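Local coordinates for protein RPA0582 (Rhodopseudomonas palustris, PDB 3HHL) that is of unknown function but belongs to the dimeric alpha-beta barrel proteins of the DUF1330 family, its beta sheet continuing into that of a second subunit, at residues C[14-19]-C[100-105]; C[49-54]-C[119-124]; C[76-81]-C[85-90]. All coordinates share one frame; numbering follows the deposited sequence. Where two conformers were deposited one is given.

Interaction 1: residues C[14-19]-C[100-105]; sequences AQFRAN and AFVEMI
The rings of F16 and F101 meet obliquely, their planes 55° apart and their centroids 5.1 Å from each other. The two ring carbons CE2 and CZ of F16 straddle CD2 of F101, each 3.6 Å from it, while CG2 of V102 reaches the edge of the F16 ring, 4.3 Å from CE2. R128 makes a cation-pi contact with F16, and Y95 meets F101 edge to face. With CG anti to the backbone N in both phenylalanines (chi1 -179° in F16 and -175° in F101), each ring extends into the space between the helices; the axes of the two helical segments come no closer than 11.3 Å. Flat, apolar rings suit such a separation because they span it without polar groups to satisfy. Putting an alanine at F101 would probably leave a gap beside CE2 and CZ of F16 and take from Y95 its edge-to-face partner. At the exposed side of the contact, R17 CG lies near V102, but R17 was deposited in two conformers, which leaves this touch tentative. Helix 10-18 thus packs, roughly antiparallel, against helix 98-106; F16 and F101 both press on I25 and M27 of strand 25-33, and F13 adds to the cluster from the first helix.

Interaction 2: residues C[49-54]-C[119-124]; sequences EAYAAY and AAVEDS
A120 pushes its methyl group into the side of helix 47-64, where A50 and Y51 receive it. This is the tight part of the contact: the CA atoms of A50 and A120 come within 5.4 Å, an approach that alanine permits because a single methyl group takes up little room. The CB atoms of A50 and A120 lie 4.0 Å apart, and A120 CB also sits 3.9 Å from Y51 CB and 3.6 Å from Y51 N, so it rests against backbone as well as side chains. No hydrogen bond joins the segments; the side-chain contacts are all apolar. Relative to the Y51 ring, A120 CB lies at the edge, near the plane. CG of Y51 stands anti to the backbone N (chi1 -164°), which carries the ring past A120 toward the sheet. There it meets V121 more loosely and obliquely, Y51 CD2 being 4.3 Å from V121 CG2. V31 and L33 of strand 25-33 also touch Y51, which further meets the H89 ring and R117. Away from this core the character changes. E49 turns its carboxylate away from the other segment on the exposed flank of the helix, a fitting place for a charge, and E122 is salt-bridged to R32. Y54 has its hydroxyl hydrogen-bonded to that of Y110. Past V121 the chain turns a corner, and E122 and D123 both face R32 in a classic beta bulge near the start of strand 121-128. A helix packed on one face of a four-stranded antiparallel sheet is consistent with the ferredoxin-like fold of the dimeric alpha-beta barrel proteins, and here helix 47-64 meets the junction between helix 117-120 and strand 121-128, the outermost on its side within this chain.

Interaction 3: residues C[76-81]-C[85-90]; sequences ELMLIG and EHWDHV
The terminal methyl of M78, a selenomethionine, touches both E85 and W87 and makes most of this contact. Its conformation explains how. CG stands anti to the backbone N (chi1 -179°), which sends the side chain out from strand 71-80, and the chain then bends twice, at chi2 (72°) and chi3 (53°), so that CE hooks round toward residues 85-87 instead of running straight on. From there CE touches E85 at three points: the carbonyl O at 3.6 Å, and CB and OE1 each at 3.7 Å. It also comes 4.0 Å from NE1 and 4.3 Å from CD1 of W87, lying oblique to the indole. A long, flexible, unbranched side chain suits this place, since it can fold to follow an irregular surface part backbone, part aliphatic and part aromatic. E85 extends beyond CG and lies across the methyl of M78, its CB serving as apolar surface, while OE1 has its main partner elsewhere, in a salt bridge to a basic side chain of the second subunit. W87 keeps CG beside its own backbone N, and its indole swings nearer to M78 than its CB direction suggests. The backbone angles of G81, farther along the first segment, are ones that favour glycine. No hydrogen bond links the two segments, although Q83, in the turn between them, binds the carbonyl O of M78 through NE2. The contact lies where the hairpin of strands 71-80 and 89-95 opens out. On one flank W87 packs against L30 and R32 of strand 25-33, with D88 and H89 bulged opposite V31; on the other, L77, M78 and I80 pair antiparallel with a strand of the second subunit, carrying the sheet across the interface.

Overall arrangement
From the N terminus, helix 10-18 waits until residues 100-105 to find its partner in interaction 1, closing a loop of 80 residues. Strand 25-33 follows, then helix 47-64, whose residues 49-54 open interaction 2; that one closes only at residues 119-124, beyond helix 98-106, so interactions 1 and 2 cross along the chain. Interaction 3 closes the short hairpin 76-81 to 85-90 and nests inside both. In space, interactions 2 and 3 touch, Y51 CE1 lying 3.4 Å from H89 CD2, whereas interaction 1 stands apart, across the chain's centre. Together they tie helices 10-18, 47-64 and 98-106 to the sheet and join the two arms of its 71-80/89-95 hairpin near the turn.

Interaction 1: residues C[14-19]-C[100-105]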
ATOM      1  N   ALA C  14     -14.795  -7.929  13.493  1.00 33.02           N
ATOM      2  CA  ALA C  14     -16.030  -7.382  14.052  1.00 33.28           C
ATOM      3  C   ALA C  14     -16.087  -5.876  13.729  1.00 33.18           C
ATOM      4  O   ALA C  14     -17.122  -5.354  13.297  1.00 33.21           O
ATOM      5  CB  ALA C  14     -16.128  -7.649  15.580  1.00 32.29           C
ATOM      6  N   GLN C  15     -14.956  -5.203  13.898  1.00 32.61           N
ATOM      7  CA  GLN C  15     -14.850  -3.802  13.571  1.00 33.06           C
ATOM      8  C   GLN C  15     -15.139  -3.506  12.096  1.00 33.23           C
ATOM      9  O   GLN C  15     -15.736  -2.484  11.792  1.00 33.90           O
ATOM     10  CB  GLN C  15     -13.467  -3.277  13.932  1.00 33.20           C
ATOM     11  CG  GLN C  15     -13.324  -2.916  15.418  1.00 35.49           C
ATOM     12  CD  GLN C  15     -11.889  -2.592  15.808  1.00 36.56           C
ATOM     13  OE1 GLN C  15     -10.952  -3.133  15.235  1.00 38.71           O
ATOM     14  NE2 GLN C  15     -11.718  -1.711  16.775  1.00 35.41           N
ATOM     15  N   PHE C  16     -14.681  -4.388  11.211  1.00 32.97           N
ATOM     16  CA  PHE C  16     -14.925  -4.311   9.766  1.00 32.60           C
ATOM     17  C   PHE C  16     -16.421  -4.352   9.490  1.00 32.21           C
ATOM     18  O   PHE C  16     -16.934  -3.484   8.831  1.00 32.65           O
ATOM     19  CB  PHE C  16     -14.193  -5.475   9.099  1.00 33.15           C
ATOM     20  CG  PHE C  16     -14.322  -5.527   7.622  1.00 32.79           C
ATOM     21  CD1 PHE C  16     -13.443  -4.856   6.821  1.00 34.50           C
ATOM     22  CD2 PHE C  16     -15.282  -6.321   7.031  1.00 33.91           C
ATOM     23  CE1 PHE C  16     -13.570  -4.908   5.431  1.00 36.02           C
ATOM     24  CE2 PHE C  16     -15.418  -6.375   5.672  1.00 34.80           C
ATOM     25  CZ  PHE C  16     -14.567  -5.669   4.864  1.00 35.41           C
ATOM     26  N   ARG C  17     -17.112  -5.337  10.056  1.00 31.73           N
ATOM     27  CA  ARG C  17     -18.551  -5.472   9.910  0.50 31.07           C
ATOM     28  C   ARG C  17     -19.295  -4.293  10.540  1.00 31.11           C
ATOM     29  O   ARG C  17     -20.314  -3.827  10.004  1.00 31.48           O
ATOM     30  CB  ARG C  17     -19.015  -6.783  10.555  0.50 31.16           C
ATOM     31  CG  ARG C  17     -18.475  -8.064   9.886  0.50 30.32           C
ATOM     32  CD  ARG C  17     -18.972  -9.332  10.587  0.50 29.87           C
ATOM     33  NE  ARG C  17     -18.415  -9.455  11.925  0.50 29.14           N
ATOM     34  CZ  ARG C  17     -18.225 -10.603  12.554  0.50 27.02           C
ATOM     35  NH1 ARG C  17     -18.561 -11.745  11.961  0.50 26.81           N
ATOM     36  NH2 ARG C  17     -17.715 -10.598  13.777  0.50 23.87           N
ATOM     37  N   ALA C  18     -18.806  -3.817  11.682  1.00 30.91           N
ATOM     38  CA  ALA C  18     -19.446  -2.677  12.393  1.00 30.67           C
ATOM     39  C   ALA C  18     -19.529  -1.419  11.495  1.00 31.11           C
ATOM     40  O   ALA C  18     -20.513  -0.681  11.505  1.00 31.45           O
ATOM     41  CB  ALA C  18     -18.673  -2.357  13.631  1.00 30.05           C
ATOM     42  N   ASN C  19     -18.487  -1.200  10.696  1.00 30.85           N
ATOM     43  CA  ASN C  19     -18.456  -0.088   9.815  1.00 30.28           C
ATOM     44  C   ASN C  19     -19.037  -0.451   8.440  1.00 30.45           C
ATOM     45  O   ASN C  19     -18.317  -0.771   7.498  1.00 30.54           O
ATOM     46  CB  ASN C  19     -17.065   0.445   9.663  1.00 29.27           C
ATOM     47  CG  ASN C  19     -17.063   1.721   8.888  1.00 28.77           C
ATOM     48  OD1 ASN C  19     -18.145   2.260   8.539  1.00 28.91           O
ATOM     49  ND2 ASN C  19     -15.894   2.221   8.605  1.00 23.85           N
ATOM     50  N   ALA C 100     -20.742  -7.586   0.610  1.00 29.94           N
ATOM     51  CA  ALA C 100     -20.302  -8.468  -0.462  1.00 30.19           C
ATOM     52  C   ALA C 100     -19.068  -9.207   0.021  1.00 30.79           C
ATOM     53  O   ALA C 100     -18.918 -10.399  -0.220  1.00 31.67           O
ATOM     54  CB  ALA C 100     -20.009  -7.699  -1.739  1.00 29.11           C
ATOM     55  N   PHE C 101     -18.201  -8.490   0.713  1.00 31.17           N
ATOM     56  CA  PHE C 101     -16.964  -9.042   1.161  1.00 32.21           C
ATOM     57  C   PHE C 101     -17.192 -10.074   2.255  1.00 32.27           C
ATOM     58  O   PHE C 101     -16.492 -11.077   2.301  1.00 32.53           O
ATOM     59  CB  PHE C 101     -16.062  -7.930   1.701  1.00 33.08           C
ATOM     60  CG  PHE C 101     -14.690  -8.393   2.088  1.00 32.94           C
ATOM     61  CD1 PHE C 101     -13.654  -8.369   1.184  1.00 35.61           C
ATOM     62  CD2 PHE C 101     -14.442  -8.879   3.348  1.00 34.06           C
ATOM     63  CE1 PHE C 101     -12.379  -8.821   1.549  1.00 34.42           C
ATOM     64  CE2 PHE C 101     -13.179  -9.326   3.703  1.00 33.48           C
ATOM     65  CZ  PHE C 101     -12.165  -9.288   2.817  1.00 33.45           C
ATOM     66  N   VAL C 102     -18.145  -9.825   3.143  1.00 32.21           N
ATOM     67  CA  VAL C 102     -18.458 -10.793   4.191  1.00 32.55           C
ATOM     68  C   VAL C 102     -19.041 -12.081   3.562  1.00 33.26           C
ATOM     69  O   VAL C 102     -18.687 -13.221   3.946  1.00 34.04           O
ATOM     70  CB  VAL C 102     -19.384 -10.171   5.260  1.00 32.44           C
ATOM     71  CG1 VAL C 102     -19.960 -11.216   6.187  1.00 31.10           C
ATOM     72  CG2 VAL C 102     -18.636  -9.129   6.039  1.00 31.68           C
ATOM     73  N   GLU C 103     -19.875 -11.914   2.551  1.00 33.12           N
ATOM     74  CA  GLU C 103     -20.499 -13.059   1.945  1.00 33.64           C
ATOM     75  C   GLU C 103     -19.423 -13.948   1.323  1.00 34.11           C
ATOM     76  O   GLU C 103     -19.492 -15.170   1.408  1.00 33.60           O
ATOM     77  CB  GLU C 103     -21.562 -12.630   0.922  1.00 33.61           C
ATOM     78  CG  GLU C 103     -22.858 -12.132   1.551  1.00 34.25           C
ATOM     79  CD  GLU C 103     -23.479 -13.138   2.490  1.00 36.99           C
ATOM     80  OE1 GLU C 103     -23.442 -14.351   2.167  1.00 38.41           O
ATOM     81  OE2 GLU C 103     -24.015 -12.716   3.540  1.00 37.42           O
HETATM   82  N   MSE C 104     -18.423 -13.328   0.714  1.00 34.64           N
HETATM   83  CA  MSE C 104     -17.320 -14.070   0.113  1.00 35.63           C
HETATM   84  C   MSE C 104     -16.558 -14.858   1.172  1.00 35.85           C
HETATM   85  O   MSE C 104     -16.186 -16.025   0.992  1.00 35.09           O
HETATM   86  CB  MSE C 104     -16.340 -13.115  -0.575  1.00 36.06           C
HETATM   87  CG  MSE C 104     -14.985 -13.742  -0.923  1.00 37.18           C
HETATM   88 SE   MSE C 104     -13.835 -12.600  -1.980  1.00 41.78          SE
HETATM   89  CE  MSE C 104     -13.049 -11.631  -0.478  1.00 38.22           C
ATOM     90  N   ILE C 105     -16.304 -14.186   2.275  1.00 35.88           N
ATOM     91  CA  ILE C 105     -15.559 -14.789   3.353  1.00 36.38           C
ATOM     92  C   ILE C 105     -16.335 -15.954   3.959  1.00 36.17           C
ATOM     93  O   ILE C 105     -15.739 -16.885   4.500  1.00 36.18           O
ATOM     94  CB  ILE C 105     -15.199 -13.701   4.397  1.00 36.93           C
ATOM     95  CG1 ILE C 105     -13.838 -13.157   4.026  1.00 39.66           C
ATOM     96  CG2 ILE C 105     -15.220 -14.206   5.861  1.00 33.95           C
ATOM     97  CD1 ILE C 105     -13.217 -12.379   5.200  1.00 47.46           C
TER

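Interaction 2: residues C[49-54]-C[119-124]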
ATOM      1  N   GLU C  49       2.959 -21.234  -5.849  1.00 41.45           N
ATOM      2  CA  GLU C  49       2.036 -22.254  -6.294  1.00 41.71           C
ATOM      3  C   GLU C  49       0.758 -22.275  -5.425  1.00 40.83           C
ATOM      4  O   GLU C  49      -0.350 -22.366  -5.950  1.00 41.41           O
ATOM      5  CB  GLU C  49       2.735 -23.620  -6.350  1.00 42.05           C
ATOM      6  CG  GLU C  49       3.773 -23.695  -7.490  1.00 44.73           C
ATOM      7  CD  GLU C  49       4.604 -25.004  -7.510  1.00 50.29           C
ATOM      8  OE1 GLU C  49       4.818 -25.648  -6.439  1.00 54.45           O
ATOM      9  OE2 GLU C  49       5.051 -25.396  -8.619  1.00 52.72           O
ATOM     10  N   ALA C  50       0.909 -22.187  -4.105  1.00 39.57           N
ATOM     11  CA  ALA C  50      -0.238 -22.241  -3.195  1.00 38.42           C
ATOM     12  C   ALA C  50      -1.086 -20.972  -3.310  1.00 37.39           C
ATOM     13  O   ALA C  50      -2.293 -21.045  -3.292  1.00 36.21           O
ATOM     14  CB  ALA C  50       0.222 -22.460  -1.745  1.00 37.86           C
ATOM     15  N   TYR C  51      -0.441 -19.821  -3.432  1.00 36.76           N
ATOM     16  CA  TYR C  51      -1.159 -18.581  -3.640  1.00 36.76           C
ATOM     17  C   TYR C  51      -1.933 -18.588  -4.960  1.00 36.41           C
ATOM     18  O   TYR C  51      -3.024 -18.066  -5.033  1.00 36.53           O
ATOM     19  CB  TYR C  51      -0.239 -17.364  -3.546  1.00 36.41           C
ATOM     20  CG  TYR C  51      -1.026 -16.074  -3.366  1.00 37.80           C
ATOM     21  CD1 TYR C  51      -1.294 -15.240  -4.432  1.00 40.26           C
ATOM     22  CD2 TYR C  51      -1.547 -15.724  -2.135  1.00 37.52           C
ATOM     23  CE1 TYR C  51      -2.042 -14.078  -4.265  1.00 41.80           C
ATOM     24  CE2 TYR C  51      -2.266 -14.565  -1.964  1.00 39.76           C
ATOM     25  CZ  TYR C  51      -2.520 -13.743  -3.020  1.00 40.97           C
ATOM     26  OH  TYR C  51      -3.271 -12.595  -2.826  1.00 43.54           O
ATOM     27  N   ALA C  52      -1.356 -19.184  -5.992  1.00 36.82           N
ATOM     28  CA  ALA C  52      -2.044 -19.387  -7.265  1.00 36.96           C
ATOM     29  C   ALA C  52      -3.319 -20.194  -7.026  1.00 37.27           C
ATOM     30  O   ALA C  52      -4.407 -19.795  -7.441  1.00 38.26           O
ATOM     31  CB  ALA C  52      -1.138 -20.112  -8.266  1.00 36.13           C
ATOM     32  N   ALA C  53      -3.190 -21.322  -6.343  1.00 37.32           N
ATOM     33  CA  ALA C  53      -4.346 -22.175  -6.077  1.00 37.53           C
ATOM     34  C   ALA C  53      -5.441 -21.340  -5.341  1.00 38.05           C
ATOM     35  O   ALA C  53      -6.604 -21.386  -5.729  1.00 39.06           O
ATOM     36  CB  ALA C  53      -3.943 -23.422  -5.281  1.00 36.20           C
ATOM     37  N   TYR C  54      -5.062 -20.573  -4.316  1.00 37.79           N
ATOM     38  CA  TYR C  54      -5.983 -19.668  -3.623  1.00 38.39           C
ATOM     39  C   TYR C  54      -6.761 -18.798  -4.615  1.00 39.20           C
ATOM     40  O   TYR C  54      -8.005 -18.780  -4.635  1.00 37.77           O
ATOM     41  CB  TYR C  54      -5.201 -18.762  -2.675  1.00 38.26           C
ATOM     42  CG  TYR C  54      -6.012 -17.640  -2.109  1.00 38.57           C
ATOM     43  CD1 TYR C  54      -7.220 -17.887  -1.512  1.00 38.47           C
ATOM     44  CD2 TYR C  54      -5.561 -16.321  -2.164  1.00 37.37           C
ATOM     45  CE1 TYR C  54      -7.969 -16.860  -1.000  1.00 40.19           C
ATOM     46  CE2 TYR C  54      -6.294 -15.292  -1.654  1.00 36.01           C
ATOM     47  CZ  TYR C  54      -7.512 -15.555  -1.065  1.00 39.03           C
ATOM     48  OH  TYR C  54      -8.311 -14.553  -0.510  1.00 36.91           O
ATOM     49  N   ALA C 119      -1.485 -21.201   3.832  1.00 37.37           N
ATOM     50  CA  ALA C 119      -0.234 -21.925   3.599  1.00 36.63           C
ATOM     51  C   ALA C 119       0.805 -21.082   2.873  1.00 36.49           C
ATOM     52  O   ALA C 119       2.010 -21.295   3.075  1.00 37.12           O
ATOM     53  CB  ALA C 119      -0.514 -23.204   2.821  1.00 36.36           C
ATOM     54  N   ALA C 120       0.349 -20.141   2.032  1.00 35.79           N
ATOM     55  CA  ALA C 120       1.241 -19.393   1.133  1.00 35.41           C
ATOM     56  C   ALA C 120       1.924 -18.223   1.818  1.00 35.86           C
ATOM     57  O   ALA C 120       3.090 -17.918   1.516  1.00 35.25           O
ATOM     58  CB  ALA C 120       0.483 -18.870  -0.075  1.00 34.95           C
ATOM     59  N   VAL C 121       1.182 -17.537   2.697  1.00 36.13           N
ATOM     60  CA  VAL C 121       1.566 -16.184   3.066  1.00 35.74           C
ATOM     61  C   VAL C 121       2.506 -16.187   4.267  1.00 36.62           C
ATOM     62  O   VAL C 121       2.212 -16.769   5.303  1.00 37.29           O
ATOM     63  CB  VAL C 121       0.334 -15.300   3.306  1.00 35.55           C
ATOM     64  CG1 VAL C 121       0.746 -13.932   3.856  1.00 32.36           C
ATOM     65  CG2 VAL C 121      -0.471 -15.171   2.014  1.00 33.39           C
ATOM     66  N   GLU C 122       3.645 -15.535   4.109  1.00 36.67           N
ATOM     67  CA  GLU C 122       4.583 -15.364   5.194  1.00 37.34           C
ATOM     68  C   GLU C 122       4.241 -14.161   6.062  1.00 36.98           C
ATOM     69  O   GLU C 122       4.415 -14.199   7.290  1.00 38.02           O
ATOM     70  CB  GLU C 122       5.986 -15.190   4.627  1.00 38.21           C
ATOM     71  CG  GLU C 122       7.115 -15.423   5.623  1.00 40.48           C
ATOM     72  CD  GLU C 122       8.475 -15.252   4.962  1.00 45.12           C
ATOM     73  OE1 GLU C 122       9.082 -16.311   4.610  1.00 45.81           O
ATOM     74  OE2 GLU C 122       8.885 -14.064   4.766  1.00 46.95           O
ATOM     75  N   ASP C 123       3.778 -13.095   5.422  1.00 36.43           N
ATOM     76  CA  ASP C 123       3.378 -11.843   6.092  1.00 35.86           C
ATOM     77  C   ASP C 123       2.587 -11.063   5.079  1.00 35.03           C
ATOM     78  O   ASP C 123       2.811 -11.215   3.890  1.00 34.82           O
ATOM     79  CB  ASP C 123       4.623 -11.052   6.457  1.00 35.87           C
ATOM     80  CG  ASP C 123       4.364  -9.848   7.373  1.00 37.22           C
ATOM     81  OD1 ASP C 123       3.317  -9.737   8.075  1.00 34.13           O
ATOM     82  OD2 ASP C 123       5.298  -8.999   7.400  1.00 39.76           O
ATOM     83  N   SER C 124       1.649 -10.252   5.543  1.00 34.87           N
ATOM     84  CA  SER C 124       0.788  -9.475   4.641  1.00 34.67           C
ATOM     85  C   SER C 124       0.158  -8.316   5.347  1.00 34.20           C
ATOM     86  O   SER C 124       0.129  -8.275   6.561  1.00 34.28           O
ATOM     87  CB  SER C 124      -0.353 -10.324   4.094  1.00 34.48           C
ATOM     88  OG  SER C 124      -1.124 -10.862   5.162  1.00 35.55           O
TER

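Interaction 3: residues C[76-81]-C[85-90]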
ATOM      1  N   GLU C  76       8.999  -3.072  -7.176  1.00 28.65           N
ATOM      2  CA  GLU C  76      10.353  -2.814  -7.669  1.00 27.65           C
ATOM      3  C   GLU C  76      11.309  -2.317  -6.576  1.00 26.70           C
ATOM      4  O   GLU C  76      12.482  -2.618  -6.586  1.00 26.67           O
ATOM      5  CB  GLU C  76      10.310  -1.820  -8.846  1.00 27.79           C
ATOM      6  CG  GLU C  76       9.643  -2.365 -10.077  1.00 28.45           C
ATOM      7  CD  GLU C  76       9.677  -1.418 -11.282  1.00 29.16           C
ATOM      8  OE1 GLU C  76       9.282  -0.226 -11.119  1.00 29.46           O
ATOM      9  OE2 GLU C  76      10.050  -1.874 -12.400  1.00 26.97           O
ATOM     10  N   LEU C  77      10.842  -1.509  -5.648  1.00 27.03           N
ATOM     11  CA  LEU C  77      11.735  -0.980  -4.601  1.00 26.41           C
ATOM     12  C   LEU C  77      10.972  -0.388  -3.448  1.00 27.52           C
ATOM     13  O   LEU C  77       9.939   0.280  -3.638  1.00 28.15           O
ATOM     14  CB  LEU C  77      12.614   0.119  -5.164  1.00 26.05           C
ATOM     15  CG  LEU C  77      13.865   0.546  -4.411  1.00 23.86           C
ATOM     16  CD1 LEU C  77      14.870  -0.518  -4.674  1.00 20.03           C
ATOM     17  CD2 LEU C  77      14.373   1.949  -4.873  1.00 19.87           C
HETATM   18  N   MSE C  78      11.481  -0.628  -2.233  1.00 28.88           N
HETATM   19  CA  MSE C  78      11.050   0.124  -1.043  1.00 28.70           C
HETATM   20  C   MSE C  78      11.917   1.376  -0.995  1.00 28.26           C
HETATM   21  O   MSE C  78      13.018   1.337  -0.492  1.00 27.91           O
HETATM   22  CB  MSE C  78      11.215  -0.712   0.218  1.00 29.17           C
HETATM   23  CG  MSE C  78      10.771  -0.001   1.504  1.00 30.01           C
HETATM   24 SE   MSE C  78       8.821   0.158   1.587  1.00 35.77          SE
HETATM   25  CE  MSE C  78       8.261  -1.672   1.304  1.00 33.85           C
ATOM     26  N   LEU C  79      11.440   2.475  -1.573  1.00 28.29           N
ATOM     27  CA  LEU C  79      12.256   3.695  -1.661  1.00 28.05           C
ATOM     28  C   LEU C  79      12.325   4.381  -0.302  1.00 28.48           C
ATOM     29  O   LEU C  79      13.375   4.913   0.072  1.00 28.96           O
ATOM     30  CB  LEU C  79      11.700   4.661  -2.713  1.00 27.90           C
ATOM     31  CG  LEU C  79      12.478   5.962  -2.927  1.00 26.69           C
ATOM     32  CD1 LEU C  79      13.929   5.636  -3.138  1.00 25.36           C
ATOM     33  CD2 LEU C  79      11.951   6.726  -4.099  1.00 23.51           C
ATOM     34  N   ILE C  80      11.203   4.404   0.421  1.00 28.54           N
ATOM     35  CA  ILE C  80      11.180   4.869   1.803  1.00 28.84           C
ATOM     36  C   ILE C  80      10.509   3.804   2.636  1.00 29.83           C
ATOM     37  O   ILE C  80       9.362   3.419   2.405  1.00 29.31           O
ATOM     38  CB  ILE C  80      10.397   6.183   2.021  1.00 28.71           C
ATOM     39  CG1 ILE C  80      11.015   7.336   1.257  1.00 27.71           C
ATOM     40  CG2 ILE C  80      10.362   6.551   3.510  1.00 27.15           C
ATOM     41  CD1 ILE C  80      10.243   8.648   1.391  1.00 25.72           C
ATOM     42  N   GLY C  81      11.237   3.353   3.631  1.00 31.44           N
ATOM     43  CA  GLY C  81      10.826   2.200   4.415  1.00 33.05           C
ATOM     44  C   GLY C  81      12.043   1.399   4.761  1.00 34.14           C
ATOM     45  O   GLY C  81      13.136   1.692   4.311  1.00 34.77           O
ATOM     46  N   GLU C  85      11.418  -4.927   4.332  1.00 49.60           N
ATOM     47  CA  GLU C  85      10.055  -5.001   3.780  1.00 48.87           C
ATOM     48  C   GLU C  85      10.116  -5.153   2.267  1.00 47.83           C
ATOM     49  O   GLU C  85      10.712  -4.326   1.569  1.00 47.98           O
ATOM     50  CB  GLU C  85       9.212  -3.782   4.136  1.00 48.99           C
ATOM     51  CG  GLU C  85       8.265  -4.047   5.264  1.00 51.17           C
ATOM     52  CD  GLU C  85       7.484  -2.827   5.700  1.00 53.97           C
ATOM     53  OE1 GLU C  85       7.107  -2.011   4.839  1.00 55.06           O
ATOM     54  OE2 GLU C  85       7.255  -2.684   6.923  1.00 57.87           O
ATOM     55  N   HIS C  86       9.557  -6.250   1.776  1.00 46.33           N
ATOM     56  CA  HIS C  86       9.304  -6.410   0.362  1.00 45.44           C
ATOM     57  C   HIS C  86       8.032  -7.216   0.200  1.00 43.76           C
ATOM     58  O   HIS C  86       7.630  -7.929   1.094  1.00 44.00           O
ATOM     59  CB  HIS C  86      10.502  -7.027  -0.379  1.00 45.38           C
ATOM     60  CG  HIS C  86      10.695  -8.477  -0.114  1.00 48.42           C
ATOM     61  ND1 HIS C  86      10.167  -9.460  -0.932  1.00 53.07           N
ATOM     62  CD2 HIS C  86      11.356  -9.120   0.877  1.00 51.50           C
ATOM     63  CE1 HIS C  86      10.493 -10.647  -0.448  1.00 55.27           C
ATOM     64  NE2 HIS C  86      11.216 -10.468   0.648  1.00 54.30           N
ATOM     65  N   TRP C  87       7.373  -7.050  -0.934  1.00 41.94           N
ATOM     66  CA  TRP C  87       6.092  -7.666  -1.167  1.00 40.13           C
ATOM     67  C   TRP C  87       6.136  -8.318  -2.533  1.00 39.54           C
ATOM     68  O   TRP C  87       6.729  -7.773  -3.452  1.00 39.34           O
ATOM     69  CB  TRP C  87       5.008  -6.618  -1.108  1.00 39.61           C
ATOM     70  CG  TRP C  87       4.994  -5.880   0.172  1.00 37.36           C
ATOM     71  CD1 TRP C  87       5.288  -4.571   0.367  1.00 36.68           C
ATOM     72  CD2 TRP C  87       4.646  -6.395   1.436  1.00 34.37           C
ATOM     73  NE1 TRP C  87       5.150  -4.234   1.684  1.00 33.70           N
ATOM     74  CE2 TRP C  87       4.746  -5.340   2.361  1.00 33.33           C
ATOM     75  CE3 TRP C  87       4.245  -7.643   1.880  1.00 33.90           C
ATOM     76  CZ2 TRP C  87       4.507  -5.506   3.704  1.00 33.41           C
ATOM     77  CZ3 TRP C  87       4.000  -7.812   3.212  1.00 33.41           C
ATOM     78  CH2 TRP C  87       4.143  -6.755   4.121  1.00 32.95           C
ATOM     79  N   ASP C  88       5.542  -9.503  -2.634  1.00 38.70           N
ATOM     80  CA  ASP C  88       5.523 -10.283  -3.860  1.00 37.70           C
ATOM     81  C   ASP C  88       4.289  -9.936  -4.679  1.00 36.99           C
ATOM     82  O   ASP C  88       4.342  -9.954  -5.889  1.00 36.63           O
ATOM     83  CB  ASP C  88       5.514 -11.779  -3.522  1.00 37.89           C
ATOM     84  CG  ASP C  88       6.776 -12.228  -2.816  1.00 39.27           C
ATOM     85  OD1 ASP C  88       7.863 -11.970  -3.353  1.00 41.44           O
ATOM     86  OD2 ASP C  88       6.693 -12.854  -1.736  1.00 41.44           O
ATOM     87  N   HIS C  89       3.173  -9.638  -4.012  1.00 35.89           N
ATOM     88  CA  HIS C  89       1.969  -9.236  -4.699  1.00 35.51           C
ATOM     89  C   HIS C  89       1.459  -7.944  -4.089  1.00 34.50           C
ATOM     90  O   HIS C  89       1.401  -7.821  -2.870  1.00 34.23           O
ATOM     91  CB  HIS C  89       0.904 -10.291  -4.554  1.00 35.76           C
ATOM     92  CG  HIS C  89       1.207 -11.538  -5.296  1.00 39.85           C
ATOM     93  ND1 HIS C  89       1.813 -11.535  -6.535  1.00 45.43           N
ATOM     94  CD2 HIS C  89       0.988 -12.838  -4.987  1.00 43.23           C
ATOM     95  CE1 HIS C  89       1.960 -12.780  -6.958  1.00 43.76           C
ATOM     96  NE2 HIS C  89       1.477 -13.589  -6.032  1.00 44.35           N
ATOM     97  N   VAL C  90       1.098  -6.986  -4.936  1.00 32.82           N
ATOM     98  CA  VAL C  90       0.556  -5.735  -4.464  1.00 32.03           C
ATOM     99  C   VAL C  90      -0.599  -5.356  -5.382  1.00 31.36           C
ATOM    100  O   VAL C  90      -0.400  -5.155  -6.551  1.00 31.60           O
ATOM    101  CB  VAL C  90       1.628  -4.623  -4.427  1.00 31.58           C
ATOM    102  CG1 VAL C  90       1.051  -3.350  -3.859  1.00 30.87           C
ATOM    103  CG2 VAL C  90       2.774  -5.038  -3.605  1.00 29.47           C
TER